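Local coordinates for putative permease protein, ABC transporter (Porphyromonas gingivalis, PDB 3IS6) that probably forms the MacB-like periplasmic core portion of a larger membrane permease that takes part in transport across the cell membrane, at residues A[83-88]-A[103-108]; A[53-58]-A[185-190]; A[153-158]-A[224-229]; A[63-68]-A[75-80]. All blocks are in the same frame, centred on the assembly; numbering follows the deposited sequence.

In the fold
Interactions 2 and 4 both use strand 54-70, on opposite sides of the chain's centre, centres about 33 Å apart; each is an antiparallel pairing with a classic beta bulge. Interaction 2 adds an arginine-glutamate salt bridge, whereas interaction 4 is almost entirely main-chain bonding, with exposed residues on one face. Interactions 1 and 3 lie nearer the chain's centre and join largely irregular chain, apart from parts of helix 86-90 and strand 218-225. Interaction 1 is apolar packing without a crossing hydrogen bond; interaction 3 rests on one backbone bond, a water and an aromatic ring. Thr58 and Glu84 connect interactions 1 and 2, Phe87 and Ile155 connect 1 and 3, and Lys79 bonds to segment 153-158.

Interaction 1. Residues A[83-88]-A[103-108]; sequences AEPAFL and ALRDNM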
loop_
_atom_site.group_PDB
_atom_site.type_symbol
_atom_site.label_atom_id
_atom_site.label_comp_id
_atom_site.label_asym_id
_atom_site.label_seq_id
_atom_site.Cartn_x
_atom_site.Cartn_y
_atom_site.Cartn_z
ATOM N N ALA A 83 8.573 -8.269 4.952
ATOM C CA ALA A 83 8.701 -9.694 5.146
ATOM C C ALA A 83 7.724 -10.317 6.144
ATOM O O ALA A 83 7.093 -9.643 6.883
ATOM C CB ALA A 83 10.061 -10.027 5.521
ATOM N N GLU A 84 7.613 -11.625 6.083
ATOM C CA GLU A 84 6.788 -12.405 6.967
ATOM C C GLU A 84 7.628 -12.920 8.132
ATOM O O GLU A 84 8.812 -12.956 8.049
ATOM C CB GLU A 84 6.134 -13.562 6.227
ATOM C CG GLU A 84 5.343 -13.189 5.007
ATOM C CD GLU A 84 4.660 -14.355 4.347
ATOM O OE1 GLU A 84 5.263 -15.406 4.184
ATOM O OE2 GLU A 84 3.504 -14.225 3.995
ATOM N N PRO A 85 6.992 -13.368 9.203
ATOM C CA PRO A 85 7.739 -13.925 10.309
ATOM C C PRO A 85 8.555 -15.123 9.853
ATOM O O PRO A 85 9.594 -15.347 10.350
ATOM C CB PRO A 85 6.645 -14.305 11.271
ATOM C CG PRO A 85 5.688 -13.239 11.095
ATOM C CD PRO A 85 5.673 -12.932 9.655
ATOM N N ALA A 86 8.098 -15.813 8.836
ATOM C CA ALA A 86 8.796 -16.964 8.326
ATOM C C ALA A 86 10.134 -16.620 7.686
ATOM O O ALA A 86 10.955 -17.461 7.526
ATOM C CB ALA A 86 7.951 -17.694 7.410
ATOM N N PHE A 87 10.347 -15.370 7.366
ATOM C CA PHE A 87 11.589 -14.932 6.781
ATOM C C PHE A 87 12.696 -15.274 7.741
ATOM O O PHE A 87 13.734 -15.666 7.369
ATOM C CB PHE A 87 11.521 -13.429 6.596
ATOM C CG PHE A 87 12.765 -12.792 6.053
ATOM C CD1 PHE A 87 12.946 -12.641 4.713
ATOM C CD2 PHE A 87 13.703 -12.279 6.869
ATOM C CE1 PHE A 87 14.045 -12.034 4.229
ATOM C CE2 PHE A 87 14.787 -11.669 6.370
ATOM C CZ PHE A 87 14.954 -11.553 5.058
ATOM N N LEU A 88 12.437 -15.107 9.008
ATOM C CA LEU A 88 13.421 -15.388 10.005
ATOM C C LEU A 88 13.809 -16.851 10.021
ATOM O O LEU A 88 14.928 -17.158 10.220
ATOM C CB LEU A 88 12.901 -14.973 11.373
ATOM C CG LEU A 88 13.009 -13.545 11.881
ATOM C CD1 LEU A 88 12.898 -12.528 10.896
ATOM C CD2 LEU A 88 12.078 -13.281 13.005
ATOM N N ALA A 103 8.301 -11.019 16.440
ATOM C CA ALA A 103 8.845 -10.315 15.327
ATOM C C ALA A 103 7.954 -10.345 14.120
ATOM O O ALA A 103 7.436 -11.343 13.745
ATOM C CB ALA A 103 10.160 -10.881 15.000
ATOM N N LEU A 104 7.769 -9.183 13.549
ATOM C CA LEU A 104 7.113 -9.003 12.282
ATOM C C LEU A 104 5.654 -9.358 12.323
ATOM O O LEU A 104 5.092 -9.642 11.316
ATOM C CB LEU A 104 7.817 -9.782 11.177
ATOM C CG LEU A 104 9.201 -9.309 10.763
ATOM C CD1 LEU A 104 9.844 -10.261 9.831
ATOM C CD2 LEU A 104 9.183 -7.961 10.211
ATOM N N ARG A 105 5.059 -9.358 13.501
ATOM C CA ARG A 105 3.627 -9.543 13.614
ATOM C C ARG A 105 2.782 -8.284 13.798
ATOM O O ARG A 105 1.659 -8.269 13.421
ATOM C CB ARG A 105 3.301 -10.581 14.663
ATOM C CG ARG A 105 4.029 -11.834 14.446
ATOM C CD ARG A 105 3.564 -12.934 15.284
ATOM N NE ARG A 105 3.398 -14.111 14.457
ATOM C CZ ARG A 105 4.298 -15.065 14.328
ATOM N NH1 ARG A 105 4.072 -16.084 13.546
ATOM N NH2 ARG A 105 5.416 -14.997 14.987
ATOM N N ASP A 106 3.337 -7.238 14.353
ATOM C CA ASP A 106 2.589 -6.032 14.614
ATOM C C ASP A 106 2.990 -4.972 13.623
ATOM O O ASP A 106 4.136 -4.653 13.518
ATOM C CB ASP A 106 2.915 -5.559 16.011
ATOM C CG ASP A 106 2.230 -4.276 16.373
ATOM O OD1 ASP A 106 1.869 -3.487 15.512
ATOM O OD2 ASP A 106 2.065 -4.052 17.553
ATOM N N ASN A 107 2.023 -4.405 12.935
ATOM C CA ASN A 107 2.271 -3.473 11.868
ATOM C C ASN A 107 2.982 -2.216 12.317
ATOM O O ASN A 107 3.593 -1.568 11.535
ATOM C CB ASN A 107 0.994 -3.132 11.118
ATOM C CG ASN A 107 0.513 -4.257 10.223
ATOM O OD1 ASN A 107 1.257 -4.812 9.453
ATOM N ND2 ASN A 107 -0.739 -4.580 10.323
HETATM N N MSE A 108 2.935 -1.894 13.587
HETATM C CA MSE A 108 3.546 -0.666 14.063
HETATM C C MSE A 108 4.965 -0.855 14.598
HETATM O O MSE A 108 5.477 -0.020 15.284
HETATM C CB MSE A 108 2.671 0.066 15.075
HETATM C CG MSE A 108 1.307 0.446 14.583
HETATM SE SE MSE A 108 1.316 1.710 13.207
HETATM C CE MSE A 108 1.847 3.204 14.193
#
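Leu104 packs its side chain against the turn where strand 74-83 gives way to helix 86-90, joining this strand-to-helix connection of the MacB-like periplasmic core to the loop that leads into strand 109-113. No hydrogen bond crosses between the two segments; shape and apolar surface do the work.

The tight half is built round Leu104 CD1. With CG anti to the carbonyl carbon (chi1 -68°), this methyl is carried in against the turn, where it lies 3.4 Å from Glu84 O. Leu88 shares its two branches between neighbours: its CD1 meets Leu104 CD1 at 3.9 Å, while its CD2 rests on Ala103 CB at 3.7 Å. Pro85 CG lies against the loop backbone, 3.7 Å from Leu104 O. Ala83 CB adds a looser touch on the strand side. Leu160 and Leu111, from strands 159-162 and 109-113, also pack on Leu104, so this half belongs to the buried interior.

Outward the contact thins. The Glu84 carboxylate is engaged by Arg59 in a salt bridge and by Thr58 in a hydrogen bond. On the solvent side Arg105 starts off alongside the turn, but its chain bends at chi3 (133°) and brings the guanidinium back to Pro85, where NH2 is also held by the carbonyl of Asp101. The loop then leaves the turn through an Asx turn, Met108 N donating a hydrogen bond to Asp106 OD1. What covers the proline is one guanidinium face: Pro85 CB sits 3.7 Å above the Arg105 plane, displaced toward its rim.

Interaction 2. Residues A[53-58]-A[185-190]; sequences GVELAT and RLRPGV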
loop_
_atom_site.group_PDB
_atom_site.type_symbol
_atom_site.label_atom_id
_atom_site.label_comp_id
_atom_site.label_asym_id
_atom_site.label_seq_id
_atom_site.Cartn_x
_atom_site.Cartn_y
_atom_site.Cartn_z
ATOM N N GLY A 53 5.210 -31.604 -1.055
ATOM C CA GLY A 53 6.641 -31.573 -1.035
ATOM C C GLY A 53 7.256 -30.228 -0.744
ATOM O O GLY A 53 8.441 -30.100 -0.801
ATOM N N VAL A 54 6.451 -29.243 -0.415
ATOM C CA VAL A 54 6.968 -27.951 -0.020
ATOM C C VAL A 54 7.033 -27.904 1.478
ATOM O O VAL A 54 6.042 -28.043 2.117
ATOM C CB VAL A 54 6.031 -26.875 -0.494
ATOM C CG1 VAL A 54 6.393 -25.560 0.052
ATOM C CG2 VAL A 54 6.013 -26.847 -1.932
ATOM N N GLU A 55 8.213 -27.791 2.038
ATOM C CA GLU A 55 8.362 -27.586 3.449
ATOM C C GLU A 55 7.910 -26.239 3.987
ATOM O O GLU A 55 7.258 -26.151 4.987
ATOM C CB GLU A 55 9.812 -27.768 3.803
ATOM C CG GLU A 55 10.081 -28.095 5.196
ATOM C CD GLU A 55 11.501 -28.503 5.444
ATOM O OE1 GLU A 55 12.053 -29.260 4.647
ATOM O OE2 GLU A 55 12.057 -28.075 6.458
ATOM N N LEU A 56 8.333 -25.183 3.331
ATOM C CA LEU A 56 7.998 -23.857 3.755
ATOM C C LEU A 56 8.017 -22.942 2.550
ATOM O O LEU A 56 8.825 -23.126 1.694
ATOM C CB LEU A 56 9.019 -23.407 4.777
ATOM C CG LEU A 56 8.918 -22.043 5.443
ATOM C CD1 LEU A 56 7.771 -22.053 6.371
ATOM C CD2 LEU A 56 10.139 -21.658 6.156
ATOM N N ALA A 57 7.115 -21.973 2.501
ATOM C CA ALA A 57 7.158 -20.896 1.537
ATOM C C ALA A 57 6.925 -19.545 2.188
ATOM O O ALA A 57 6.188 -19.436 3.100
ATOM C CB ALA A 57 6.200 -21.098 0.492
ATOM N N THR A 58 7.587 -18.528 1.687
ATOM C CA THR A 58 7.456 -17.189 2.207
ATOM C C THR A 58 7.660 -16.152 1.117
ATOM O O THR A 58 8.195 -16.457 0.110
ATOM C CB THR A 58 8.347 -16.960 3.441
ATOM O OG1 THR A 58 7.865 -15.859 4.182
ATOM C CG2 THR A 58 9.777 -16.715 3.087
ATOM N N ARG A 185 11.092 -23.655 0.218
ATOM C CA ARG A 185 11.972 -24.718 0.612
ATOM C C ARG A 185 11.306 -26.070 0.461
ATOM O O ARG A 185 10.326 -26.334 1.074
ATOM C CB ARG A 185 12.426 -24.541 2.041
ATOM C CG ARG A 185 13.443 -25.518 2.494
ATOM C CD ARG A 185 13.318 -25.816 3.934
ATOM N NE ARG A 185 13.721 -24.705 4.740
ATOM C CZ ARG A 185 13.268 -24.476 5.950
ATOM N NH1 ARG A 185 12.432 -25.320 6.509
ATOM N NH2 ARG A 185 13.672 -23.425 6.602
ATOM N N LEU A 186 11.878 -26.902 -0.383
ATOM C CA LEU A 186 11.414 -28.247 -0.612
ATOM C C LEU A 186 11.917 -29.278 0.393
ATOM O O LEU A 186 12.979 -29.155 0.921
ATOM C CB LEU A 186 11.792 -28.683 -2.013
ATOM C CG LEU A 186 11.464 -27.731 -3.122
ATOM C CD1 LEU A 186 12.085 -28.116 -4.366
ATOM C CD2 LEU A 186 10.029 -27.623 -3.279
ATOM N N ARG A 187 11.152 -30.336 0.587
ATOM C CA ARG A 187 11.612 -31.466 1.351
ATOM C C ARG A 187 12.681 -32.226 0.593
ATOM O O ARG A 187 12.754 -32.181 -0.606
ATOM C CB ARG A 187 10.474 -32.407 1.668
ATOM C CG ARG A 187 9.216 -31.750 1.970
ATOM C CD ARG A 187 8.479 -32.436 3.088
ATOM N NE ARG A 187 7.240 -31.756 3.436
ATOM C CZ ARG A 187 7.007 -31.202 4.615
ATOM N NH1 ARG A 187 7.911 -31.270 5.573
ATOM N NH2 ARG A 187 5.861 -30.599 4.834
ATOM N N PRO A 188 13.484 -32.968 1.316
ATOM C CA PRO A 188 14.601 -33.667 0.709
ATOM C C PRO A 188 14.118 -34.597 -0.378
ATOM O O PRO A 188 13.115 -35.236 -0.251
ATOM C CB PRO A 188 15.129 -34.489 1.860
ATOM C CG PRO A 188 14.734 -33.792 3.006
ATOM C CD PRO A 188 13.420 -33.236 2.747
ATOM N N GLY A 189 14.824 -34.614 -1.478
ATOM C CA GLY A 189 14.486 -35.486 -2.563
ATOM C C GLY A 189 13.458 -35.024 -3.560
ATOM O O GLY A 189 13.235 -35.709 -4.540
ATOM N N VAL A 190 12.858 -33.863 -3.347
ATOM C CA VAL A 190 11.902 -33.345 -4.298
ATOM C C VAL A 190 12.561 -32.442 -5.317
ATOM O O VAL A 190 13.176 -31.466 -4.983
ATOM C CB VAL A 190 10.832 -32.548 -3.611
ATOM C CG1 VAL A 190 9.942 -31.904 -4.603
ATOM C CG2 VAL A 190 10.071 -33.389 -2.653
#
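Arg185 and Glu55 form a salt bridge beside the backbone pairing of strands 54-70 and 181-186, with Arg185 NH1 2.8 Å from Glu55 OE2. Glu55 CG lies anti to the backbone N (chi1 -158°), and the extended chain beyond it carries the carboxylate out to the arginine. The bond is not a flat, paired one: the nitrogen comes from above the carboxylate plane, and the carboxylate and guanidinium planes stand 69° apart. The other oxygen, OE1, is taken by Arg13 in a second salt bridge.

Beneath it the main chains are joined by a classic beta bulge. Glu55 and Leu56 both face Arg185, whose O accepts from Leu56 N at 3.2 Å, in the carbonyl plane, and weakly from Glu55 N. Arg185 N returns a bond to Leu56 O at 2.8 Å. Farther along, Arg187 N reaches Gly53 O at 3.1 Å and almost straight (170°), just as 185-190 leaves the sheet in the type II turn from Arg187 to Val190.

Leu56 brushes one face of the Arg185 guanidinium, with CD2 4.0 Å from NH2. Arg187 folds back across the bulge and lays one guanidinium face on Glu55 CA, which lies 4.0 Å from the plane, over its centre. On the other side of the pairing, Val54 CG2 and Leu186 CD2 touch lightly, and Ile47 of helix 43-50 also touches Val54.

Flanked by three arginines, two of them in salt bridges with it, the Glu55 carboxylate is probably kept ionised, and the charges probably help hold the bulge, alongside the sheet bonds.

Interaction 3. Residues A[153-158]-A[224-229]; sequences SSIQAD and TPFNRL
A single backbone bridge, Ser153 with Leu229, joins the loop ahead of strand 159-162 to the irregular chain that runs on from strand 218-225. Its main bond goes from Ser154 N to Arg228 O, 2.8 Å long and in the carbonyl plane. The same oxygen also takes a CA-H...O contact from Ser153 CA at 3.3 Å, so the two neighbouring residues grip it together.

Ser154 OG lies between its own backbone N and carbonyl carbon (chi1 55°), which points the hydroxyl at the opposite segment. There it meets the edge of the Phe226 ring, near the ring plane and 3.6 Å from CZ. A water 2.8 Å from Ser154 OG donates to Asn227 O, making a second, bridged link between the chains.

Several groups pack on Phe226. Ile155 CD1 comes obliquely to CZ at 3.9 Å, and the backbone N of Arg228 stands 4.0 Å above the middle of one ring face. Tyr183 packs edge-to-face with the ring. Arg228 runs its extended methylene chain past Ser153, with CD 3.7 Å from Ser153 OG. Its guanidinium goes on to the carbonyl of Arg6 and a cation-pi contact with Phe8.

Each segment is braced from within: Gln156 NE2 bonds back to Ser153 O, and Leu229 N bonds to Asn227 OD1. The latter is an Asx turn, and beside it the two irregular segments meet in an isolated beta bridge, with Phe226 packed on Ile14 and Ile16 of strand 14-23.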
loop_
_atom_site.group_PDB
_atom_site.type_symbol
_atom_site.label_atom_id
_atom_site.label_comp_id
_atom_site.label_asym_id
_atom_site.label_seq_id
_atom_site.Cartn_x
_atom_site.Cartn_y
_atom_site.Cartn_z
ATOM N N SER A 153 25.059 -10.711 -1.158
ATOM C CA SER A 153 23.865 -11.488 -1.324
ATOM C C SER A 153 22.713 -10.643 -1.846
ATOM O O SER A 153 22.626 -9.500 -1.557
ATOM C CB SER A 153 23.525 -12.153 0.002
ATOM O OG SER A 153 22.235 -12.631 0.029
ATOM N N SER A 154 21.837 -11.249 -2.616
ATOM C CA SER A 154 20.671 -10.585 -3.165
ATOM C C SER A 154 19.671 -10.121 -2.096
ATOM O O SER A 154 18.893 -9.267 -2.335
ATOM C CB SER A 154 19.966 -11.449 -4.202
ATOM O OG SER A 154 19.630 -12.680 -3.689
ATOM N N ILE A 155 19.716 -10.719 -0.930
ATOM C CA ILE A 155 18.789 -10.376 0.106
ATOM C C ILE A 155 19.429 -9.326 0.979
ATOM O O ILE A 155 20.323 -9.605 1.695
ATOM C CB ILE A 155 18.403 -11.605 0.903
ATOM C CG1 ILE A 155 17.857 -12.672 -0.035
ATOM C CG2 ILE A 155 17.365 -11.269 1.921
ATOM C CD1 ILE A 155 17.457 -13.878 0.586
ATOM N N GLN A 156 18.968 -8.100 0.836
ATOM C CA GLN A 156 19.510 -6.955 1.523
ATOM C C GLN A 156 18.447 -6.118 2.226
ATOM O O GLN A 156 17.488 -5.745 1.635
ATOM C CB GLN A 156 20.250 -6.087 0.539
ATOM C CG GLN A 156 21.145 -6.853 -0.356
ATOM C CD GLN A 156 21.752 -6.008 -1.438
ATOM O OE1 GLN A 156 21.706 -4.806 -1.390
ATOM N NE2 GLN A 156 22.325 -6.651 -2.424
ATOM N N ALA A 157 18.633 -5.866 3.510
ATOM C CA ALA A 157 17.753 -5.019 4.292
ATOM C C ALA A 157 18.443 -4.439 5.527
ATOM O O ALA A 157 19.041 -5.150 6.259
ATOM C CB ALA A 157 16.570 -5.785 4.692
ATOM N N ASP A 158 18.393 -3.140 5.699
ATOM C CA ASP A 158 18.581 -2.455 6.959
ATOM C C ASP A 158 17.424 -2.555 7.958
ATOM O O ASP A 158 17.630 -2.593 9.123
ATOM C CB ASP A 158 18.974 -1.006 6.731
ATOM C CG ASP A 158 20.116 -0.862 5.744
ATOM O OD1 ASP A 158 21.001 -1.713 5.742
ATOM O OD2 ASP A 158 20.107 0.081 4.940
ATOM N N THR A 224 12.937 -22.646 -9.387
ATOM C CA THR A 224 14.332 -22.684 -9.756
ATOM C C THR A 224 15.196 -22.543 -8.514
ATOM O O THR A 224 14.886 -21.786 -7.677
ATOM C CB THR A 224 14.654 -21.572 -10.749
ATOM O OG1 THR A 224 15.687 -21.994 -11.608
ATOM C CG2 THR A 224 15.152 -20.371 -10.058
ATOM N N PRO A 225 16.302 -23.250 -8.426
ATOM C CA PRO A 225 17.128 -23.217 -7.235
ATOM C C PRO A 225 17.637 -21.822 -6.966
ATOM O O PRO A 225 17.915 -21.120 -7.877
ATOM C CB PRO A 225 18.293 -24.106 -7.623
ATOM C CG PRO A 225 17.778 -24.963 -8.594
ATOM C CD PRO A 225 16.881 -24.153 -9.412
ATOM N N PHE A 226 17.727 -21.433 -5.715
ATOM C CA PHE A 226 18.064 -20.071 -5.393
ATOM C C PHE A 226 19.541 -19.920 -5.213
ATOM O O PHE A 226 20.093 -20.516 -4.360
ATOM C CB PHE A 226 17.328 -19.656 -4.122
ATOM C CG PHE A 226 17.712 -18.319 -3.587
ATOM C CD1 PHE A 226 17.634 -17.200 -4.355
ATOM C CD2 PHE A 226 18.126 -18.184 -2.293
ATOM C CE1 PHE A 226 17.999 -15.985 -3.842
ATOM C CE2 PHE A 226 18.475 -16.994 -1.793
ATOM C CZ PHE A 226 18.413 -15.893 -2.557
ATOM N N ASN A 227 20.153 -19.092 -6.036
ATOM C CA ASN A 227 21.530 -18.686 -5.867
ATOM C C ASN A 227 21.581 -17.230 -5.430
ATOM O O ASN A 227 21.265 -16.375 -6.154
ATOM C CB ASN A 227 22.289 -18.864 -7.176
ATOM C CG ASN A 227 23.746 -18.516 -7.069
ATOM O OD1 ASN A 227 24.159 -17.811 -6.194
ATOM N ND2 ASN A 227 24.526 -19.023 -7.981
ATOM N N ARG A 228 22.000 -17.020 -4.206
ATOM C CA ARG A 228 21.988 -15.730 -3.563
ATOM C C ARG A 228 23.013 -14.729 -4.053
ATOM O O ARG A 228 22.926 -13.594 -3.752
ATOM C CB ARG A 228 22.081 -15.881 -2.050
ATOM C CG ARG A 228 23.446 -15.898 -1.497
ATOM C CD ARG A 228 23.479 -16.151 -0.025
ATOM N NE ARG A 228 24.794 -16.025 0.559
ATOM C CZ ARG A 228 25.140 -16.463 1.757
ATOM N NH1 ARG A 228 24.276 -17.061 2.532
ATOM N NH2 ARG A 228 26.357 -16.281 2.188
ATOM N N LEU A 229 24.020 -15.180 -4.759
ATOM C CA LEU A 229 25.181 -14.352 -4.952
ATOM C C LEU A 229 24.849 -13.101 -5.714
ATOM O O LEU A 229 24.303 -13.146 -6.758
ATOM C CB LEU A 229 26.242 -15.145 -5.695
ATOM C CG LEU A 229 27.518 -14.424 -6.062
ATOM C CD1 LEU A 229 28.279 -14.025 -4.896
ATOM C CD2 LEU A 229 28.327 -15.244 -6.978
HETATM O O HOH W 1 20.045 -13.953 -6.181
#

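Interaction 4. Residues A[63-68]-A[75-80]; sequences YGTSKM and TYETKT
Tyr63 and Gly64 both turn their N-H groups to Thr80 O, the first at 2.9 Å and the second in a weaker bond at 3.3 Å; this classic beta bulge stands at one end of the pairing between 63-68 and 75-80. Past it the main-chain bonding is regular. Thr80 N returns a bond to Gly64 O, and the hydrogen-bonded pairs Ser66 with Thr78 and Met68 with Tyr76 each carry two bonds: Thr78 N to Ser66 O is 2.9 Å and Tyr76 N to Met68 O is 2.8 Å. The strands run 163° apart in direction. CA-H...O contacts fill the positions between, as from Thr65 CA to Thr78 O at 3.3 Å.

Apolar contact is centred on Met68, a selenomethionine. Its side chain crosses Thr78 at about a right angle, CG lying 3.7 Å from Thr78 CG2, with Met159 of strand 159-162 against both. On the other face Lys67 CB meets Thr75 CG2 at 4.1 Å.

Polar side-chain ends find partners beyond the two strands. Lys79 bends at chi3 and chi4 to take NZ to Gln156, and Tyr63 OH accepts from Leu236 N of the second subunit. Strands 54-70 and 74-83, consecutive in the chain and joined by a short connection, make a beta hairpin, here with a classic bulge opposite Thr80.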
loop_
_atom_site.group_PDB
_atom_site.type_symbol
_atom_site.label_atom_id
_atom_site.label_comp_id
_atom_site.label_asym_id
_atom_site.label_seq_id
_atom_site.Cartn_x
_atom_site.Cartn_y
_atom_site.Cartn_z
ATOM N N TYR A 63 10.840 -2.459 -0.457
ATOM C CA TYR A 63 10.505 -1.075 -0.587
ATOM C C TYR A 63 11.581 -0.224 -1.218
ATOM O O TYR A 63 11.313 0.539 -2.086
ATOM C CB TYR A 63 10.032 -0.459 0.699
ATOM C CG TYR A 63 9.639 0.965 0.501
ATOM C CD1 TYR A 63 8.421 1.288 -0.024
ATOM C CD2 TYR A 63 10.514 1.991 0.796
ATOM C CE1 TYR A 63 8.082 2.571 -0.223
ATOM C CE2 TYR A 63 10.182 3.265 0.602
ATOM C CZ TYR A 63 8.962 3.559 0.092
ATOM O OH TYR A 63 8.621 4.854 -0.106
ATOM N N GLY A 64 12.799 -0.390 -0.766
ATOM C CA GLY A 64 13.885 0.403 -1.245
ATOM C C GLY A 64 14.441 1.299 -0.184
ATOM O O GLY A 64 14.213 1.103 0.963
ATOM N N THR A 65 15.184 2.287 -0.604
ATOM C CA THR A 65 15.896 3.136 0.301
ATOM C C THR A 65 15.178 4.441 0.533
ATOM O O THR A 65 14.800 5.093 -0.373
ATOM C CB THR A 65 17.292 3.388 -0.215
ATOM O OG1 THR A 65 17.994 2.153 -0.288
ATOM C CG2 THR A 65 18.018 4.259 0.687
ATOM N N SER A 66 14.985 4.797 1.782
ATOM C CA SER A 66 14.330 6.042 2.146
ATOM C C SER A 66 14.900 6.578 3.448
ATOM O O SER A 66 15.650 5.922 4.069
ATOM C CB SER A 66 12.830 5.882 2.227
ATOM O OG SER A 66 12.449 5.363 3.443
ATOM N N LYS A 67 14.516 7.771 3.830
ATOM C CA LYS A 67 15.068 8.405 4.997
ATOM C C LYS A 67 14.138 8.323 6.185
ATOM O O LYS A 67 12.988 8.573 6.055
ATOM C CB LYS A 67 15.405 9.835 4.694
ATOM C CG LYS A 67 16.686 9.976 4.024
ATOM C CD LYS A 67 16.799 11.249 3.333
ATOM C CE LYS A 67 18.213 11.436 2.809
ATOM N NZ LYS A 67 18.494 12.853 2.494
HETATM N N MSE A 68 14.672 7.926 7.321
HETATM C CA MSE A 68 13.953 7.793 8.572
HETATM C C MSE A 68 14.569 8.703 9.632
HETATM O O MSE A 68 15.742 8.796 9.706
HETATM C CB MSE A 68 14.004 6.370 9.085
HETATM C CG MSE A 68 13.439 5.321 8.207
HETATM SE SE MSE A 68 11.593 5.392 7.879
HETATM C CE MSE A 68 10.940 4.709 9.426
ATOM N N THR A 75 18.669 11.736 11.203
ATOM C CA THR A 75 18.144 11.133 10.000
ATOM C C THR A 75 19.065 10.056 9.477
ATOM O O THR A 75 20.241 10.212 9.473
ATOM C CB THR A 75 17.951 12.185 8.927
ATOM O OG1 THR A 75 16.895 13.050 9.307
ATOM C CG2 THR A 75 17.571 11.571 7.690
ATOM N N TYR A 76 18.491 8.939 9.084
ATOM C CA TYR A 76 19.217 7.801 8.584
ATOM C C TYR A 76 18.630 7.264 7.295
ATOM O O TYR A 76 17.462 7.100 7.187
ATOM C CB TYR A 76 19.229 6.698 9.632
ATOM C CG TYR A 76 19.890 7.145 10.894
ATOM C CD1 TYR A 76 21.244 7.141 11.014
ATOM C CD2 TYR A 76 19.165 7.646 11.930
ATOM C CE1 TYR A 76 21.845 7.574 12.131
ATOM C CE2 TYR A 76 19.772 8.089 13.056
ATOM C CZ TYR A 76 21.107 8.049 13.152
ATOM O OH TYR A 76 21.721 8.484 14.252
ATOM N N GLU A 77 19.484 6.979 6.339
ATOM C CA GLU A 77 19.073 6.341 5.121
ATOM C C GLU A 77 18.959 4.861 5.415
ATOM O O GLU A 77 19.861 4.270 5.920
ATOM C CB GLU A 77 20.089 6.624 4.026
ATOM C CG GLU A 77 19.834 5.932 2.715
ATOM C CD GLU A 77 21.006 6.025 1.752
ATOM O OE1 GLU A 77 21.876 5.145 1.764
ATOM O OE2 GLU A 77 21.053 6.992 0.987
ATOM N N THR A 78 17.815 4.288 5.130
ATOM C CA THR A 78 17.596 2.909 5.436
ATOM C C THR A 78 16.994 2.148 4.268
ATOM O O THR A 78 16.136 2.645 3.604
ATOM C CB THR A 78 16.701 2.754 6.682
ATOM O OG1 THR A 78 15.356 2.675 6.282
ATOM C CG2 THR A 78 16.816 3.925 7.580
ATOM N N LYS A 79 17.443 0.933 4.057
ATOM C CA LYS A 79 16.884 0.078 3.038
ATOM C C LYS A 79 15.892 -0.871 3.653
ATOM O O LYS A 79 16.232 -1.674 4.470
ATOM C CB LYS A 79 17.972 -0.720 2.351
ATOM C CG LYS A 79 17.492 -1.430 1.148
ATOM C CD LYS A 79 18.405 -2.508 0.736
ATOM C CE LYS A 79 18.460 -2.673 -0.706
ATOM N NZ LYS A 79 19.809 -2.409 -1.159
ATOM N N THR A 80 14.664 -0.762 3.218
ATOM C CA THR A 80 13.552 -1.403 3.852
ATOM C C THR A 80 12.939 -2.539 3.040
ATOM O O THR A 80 12.600 -2.385 1.909
ATOM C CB THR A 80 12.474 -0.368 4.158
ATOM O OG1 THR A 80 12.979 0.600 5.052
ATOM C CG2 THR A 80 11.316 -0.993 4.746
#